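Local coordinates for hypothetical nigD-like protein (Bacteroides caccae, PDB 3QWN) that is of unknown function but resembles the NigD family of putative bacteriocin immunity proteins, so that it may protect its producer against a toxin, at residues P177-I183 / G206-D212. Residues are numbered along the deposited sequence; the frame is centred on the assembly and turned at random.
Sequences PGQKITI and GFEYVPD
Ile181 and Tyr209 face each other as a hydrogen-bonded antiparallel pair at the open end of the beta hairpin made by strands 181-190 and 196-209, in the C-terminal beta-sandwich domain. Ile181 N donates a hydrogen bond to Tyr209 O at 2.9 Å, and Tyr209 N returns one to Ile181 O at 3.0 Å. Ile183 and Phe207 form a second such pair of hydrogen bonds two residues on. Between them, Thr182 and Glu208 form the non-hydrogen-bonded pair, and Thr182 uses its own backbone for Gly141 and Val143 on the far side.

From Ile181 the side chain runs alongside Tyr209, pointing the same way. CB starts 3.7 Å from Tyr209 CE1; chi1 of -79° sets CG1 beside the backbone N and leaves CG2 anti to it, 3.5 Å from the same ring carbon. CG1 carries CD1 on to Pro211 CG at 3.6 Å, crossing the proline at about a right angle. Ile183 CD1 also meets Tyr209 CE1, so that both isoleucines touch one ring carbon, while Pro211 CD lies over one face of the Tyr209 ring, offset toward the rim. Leu107 of strand 101-108 also touches Ile183, Phe207 and Tyr209, joining this apolar face to the opposing sheet.

The extended chain of Lys180 crosses that of Glu208, but Lys180 NZ stays too far from Glu208 OE2 for a salt bridge. Past the strands, Gly178 N donates to the syn lone pair of Asp212 OD2 at 2.9 Å, with a bent N-H...O angle of 136°.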
ATOM      1  N   PRO A 177     -11.200 -17.772 -14.804  1.00135.14           N
ATOM      2  CA  PRO A 177     -11.702 -16.384 -14.783  1.00132.08           C
ATOM      3  C   PRO A 177     -13.064 -16.225 -14.108  1.00135.03           C
ATOM      4  O   PRO A 177     -13.882 -17.157 -14.117  1.00137.50           O
ATOM      5  CB  PRO A 177     -11.776 -16.011 -16.263  1.00135.12           C
ATOM      6  CG  PRO A 177     -11.993 -17.305 -16.970  1.00143.59           C
ATOM      7  CD  PRO A 177     -11.429 -18.409 -16.121  1.00140.07           C
ATOM      8  N   GLY A 178     -13.289 -15.030 -13.550  1.00126.95           N
ATOM      9  CA  GLY A 178     -14.524 -14.672 -12.855  1.00124.93           C
ATOM     10  C   GLY A 178     -14.564 -15.097 -11.397  1.00125.34           C
ATOM     11  O   GLY A 178     -15.598 -14.959 -10.732  1.00124.61           O
ATOM     12  N   GLN A 179     -13.424 -15.623 -10.898  1.00119.30           N
ATOM     13  CA  GLN A 179     -13.177 -16.099  -9.538  1.00116.96           C
ATOM     14  C   GLN A 179     -13.287 -14.920  -8.550  1.00111.66           C
ATOM     15  O   GLN A 179     -12.623 -13.898  -8.742  1.00108.29           O
ATOM     16  CB  GLN A 179     -11.769 -16.737  -9.502  1.00118.97           C
ATOM     17  CG  GLN A 179     -11.394 -17.512  -8.238  1.00132.34           C
ATOM     18  CD  GLN A 179      -9.936 -17.938  -8.270  1.00148.44           C
ATOM     19  OE1 GLN A 179      -9.022 -17.154  -8.594  1.00141.83           O
ATOM     20  NE2 GLN A 179      -9.680 -19.195  -7.926  1.00137.29           N
ATOM     21  N   LYS A 180     -14.177 -15.055  -7.542  1.00103.40           N
ATOM     22  CA  LYS A 180     -14.408 -14.057  -6.493  1.00 97.86           C
ATOM     23  C   LYS A 180     -13.510 -14.376  -5.307  1.00 94.92           C
ATOM     24  O   LYS A 180     -13.677 -15.427  -4.683  1.00 96.67           O
ATOM     25  CB  LYS A 180     -15.887 -14.032  -6.035  1.00100.60           C
ATOM     26  CG  LYS A 180     -16.888 -13.411  -6.979  1.00117.17           C
ATOM     27  CD  LYS A 180     -18.286 -13.456  -6.379  1.00129.65           C
ATOM     28  CE  LYS A 180     -19.365 -13.299  -7.419  1.00141.17           C
ATOM     29  NZ  LYS A 180     -20.714 -13.547  -6.846  1.00150.80           N
ATOM     30  N   ILE A 181     -12.560 -13.477  -5.000  1.00 83.56           N
ATOM     31  CA  ILE A 181     -11.610 -13.605  -3.890  1.00 79.86           C
ATOM     32  C   ILE A 181     -12.057 -12.680  -2.744  1.00 75.46           C
ATOM     33  O   ILE A 181     -12.546 -11.582  -2.999  1.00 72.10           O
ATOM     34  CB  ILE A 181     -10.162 -13.311  -4.407  1.00 81.62           C
ATOM     35  CG1 ILE A 181      -9.623 -14.548  -5.145  1.00 84.82           C
ATOM     36  CG2 ILE A 181      -9.182 -12.905  -3.299  1.00 79.01           C
ATOM     37  CD1 ILE A 181      -8.914 -14.259  -6.368  1.00 93.72           C
ATOM     38  N   THR A 182     -11.928 -13.150  -1.492  1.00 68.75           N
ATOM     39  CA  THR A 182     -12.283 -12.373  -0.307  1.00 64.98           C
ATOM     40  C   THR A 182     -11.026 -12.152   0.536  1.00 65.00           C
ATOM     41  O   THR A 182     -10.463 -13.108   1.065  1.00 66.86           O
ATOM     42  CB  THR A 182     -13.418 -13.051   0.492  1.00 67.13           C
ATOM     43  OG1 THR A 182     -14.546 -13.248  -0.358  1.00 71.13           O
ATOM     44  CG2 THR A 182     -13.846 -12.228   1.707  1.00 59.18           C
ATOM     45  N   ILE A 183     -10.573 -10.907   0.634  1.00 57.71           N
ATOM     46  CA  ILE A 183      -9.395 -10.607   1.444  1.00 56.99           C
ATOM     47  C   ILE A 183      -9.877 -10.230   2.836  1.00 58.96           C
ATOM     48  O   ILE A 183     -10.683  -9.310   2.975  1.00 57.31           O
ATOM     49  CB  ILE A 183      -8.476  -9.520   0.816  1.00 58.56           C
ATOM     50  CG1 ILE A 183      -7.946  -9.989  -0.571  1.00 60.26           C
ATOM     51  CG2 ILE A 183      -7.325  -9.121   1.771  1.00 56.54           C
ATOM     52  CD1 ILE A 183      -7.935  -8.926  -1.567  1.00 68.90           C
ATOM     53  N   GLY A 206     -15.163  -8.730   4.885  1.00 62.58           N
ATOM     54  CA  GLY A 206     -13.887  -8.780   4.184  1.00 61.11           C
ATOM     55  C   GLY A 206     -13.982  -8.010   2.883  1.00 62.97           C
ATOM     56  O   GLY A 206     -15.059  -7.531   2.535  1.00 62.73           O
ATOM     57  N   PHE A 207     -12.878  -7.897   2.133  1.00 58.71           N
ATOM     58  CA  PHE A 207     -12.869  -7.169   0.855  1.00 58.19           C
ATOM     59  C   PHE A 207     -13.054  -8.157  -0.306  1.00 66.96           C
ATOM     60  O   PHE A 207     -12.194  -9.010  -0.544  1.00 66.42           O
ATOM     61  CB  PHE A 207     -11.584  -6.329   0.678  1.00 57.61           C
ATOM     62  CG  PHE A 207     -11.189  -5.447   1.849  1.00 58.03           C
ATOM     63  CD1 PHE A 207     -11.680  -4.156   1.968  1.00 60.90           C
ATOM     64  CD2 PHE A 207     -10.285  -5.893   2.804  1.00 59.51           C
ATOM     65  CE1 PHE A 207     -11.299  -3.343   3.044  1.00 59.78           C
ATOM     66  CE2 PHE A 207      -9.933  -5.088   3.889  1.00 61.09           C
ATOM     67  CZ  PHE A 207     -10.444  -3.822   4.004  1.00 58.09           C
ATOM     68  N   GLU A 208     -14.201  -8.075  -0.994  1.00 68.92           N
ATOM     69  CA  GLU A 208     -14.517  -8.961  -2.114  1.00 72.57           C
ATOM     70  C   GLU A 208     -14.157  -8.310  -3.433  1.00 82.26           C
ATOM     71  O   GLU A 208     -14.440  -7.131  -3.659  1.00 80.68           O
ATOM     72  CB  GLU A 208     -15.986  -9.355  -2.103  1.00 75.48           C
ATOM     73  CG  GLU A 208     -16.215 -10.760  -2.618  1.00 92.70           C
ATOM     74  CD  GLU A 208     -17.672 -11.160  -2.707  1.00120.08           C
ATOM     75  OE1 GLU A 208     -18.294 -11.380  -1.644  1.00113.33           O
ATOM     76  OE2 GLU A 208     -18.193 -11.241  -3.842  1.00121.55           O
ATOM     77  N   TYR A 209     -13.510  -9.072  -4.299  1.00 86.12           N
ATOM     78  CA  TYR A 209     -13.095  -8.564  -5.599  1.00 88.38           C
ATOM     79  C   TYR A 209     -12.887  -9.715  -6.600  1.00101.31           C
ATOM     80  O   TYR A 209     -12.624 -10.857  -6.204  1.00102.96           O
ATOM     81  CB  TYR A 209     -11.835  -7.685  -5.450  1.00 86.74           C
ATOM     82  CG  TYR A 209     -10.516  -8.370  -5.694  1.00 88.89           C
ATOM     83  CD1 TYR A 209     -10.003  -9.284  -4.784  1.00 91.08           C
ATOM     84  CD2 TYR A 209      -9.728  -8.029  -6.786  1.00 90.51           C
ATOM     85  CE1 TYR A 209      -8.774  -9.912  -5.003  1.00 92.87           C
ATOM     86  CE2 TYR A 209      -8.489  -8.630  -7.005  1.00 92.62           C
ATOM     87  CZ  TYR A 209      -8.021  -9.587  -6.122  1.00100.66           C
ATOM     88  OH  TYR A 209      -6.805 -10.192  -6.367  1.00101.73           O
ATOM     89  N   VAL A 210     -13.048  -9.404  -7.893  1.00102.40           N
ATOM     90  CA  VAL A 210     -12.858 -10.346  -8.992  1.00106.28           C
ATOM     91  C   VAL A 210     -11.623  -9.868  -9.776  1.00113.33           C
ATOM     92  O   VAL A 210     -11.708  -8.831 -10.445  1.00112.54           O
ATOM     93  CB  VAL A 210     -14.124 -10.486  -9.878  1.00112.34           C
ATOM     94  CG1 VAL A 210     -13.874 -11.433 -11.045  1.00114.85           C
ATOM     95  CG2 VAL A 210     -15.319 -10.959  -9.061  1.00113.18           C
ATOM     96  N   PRO A 211     -10.458 -10.559  -9.667  1.00112.43           N
ATOM     97  CA  PRO A 211      -9.257 -10.080 -10.383  1.00112.33           C
ATOM     98  C   PRO A 211      -9.357 -10.268 -11.911  1.00120.98           C
ATOM     99  O   PRO A 211      -8.831 -11.243 -12.464  1.00124.28           O
ATOM    100  CB  PRO A 211      -8.112 -10.896  -9.762  1.00114.36           C
ATOM    101  CG  PRO A 211      -8.756 -12.114  -9.230  1.00120.45           C
ATOM    102  CD  PRO A 211     -10.176 -11.780  -8.881  1.00115.40           C
ATOM    103  N   ASP A 212     -10.044  -9.321 -12.592  1.00116.86           N
ATOM    104  CA  ASP A 212     -10.238  -9.320 -14.050  1.00142.29           C
ATOM    105  C   ASP A 212     -10.307  -7.880 -14.590  1.00150.75           C
ATOM    106  O   ASP A 212     -10.074  -6.917 -13.855  1.00101.70           O
ATOM    107  CB  ASP A 212     -11.512 -10.111 -14.459  1.00146.43           C
ATOM    108  CG  ASP A 212     -11.443 -11.637 -14.359  1.00154.68           C
ATOM    109  OD1 ASP A 212     -10.413 -12.218 -14.764  1.00155.56           O
ATOM    110  OD2 ASP A 212     -12.460 -12.251 -13.979  1.00159.34           O
TER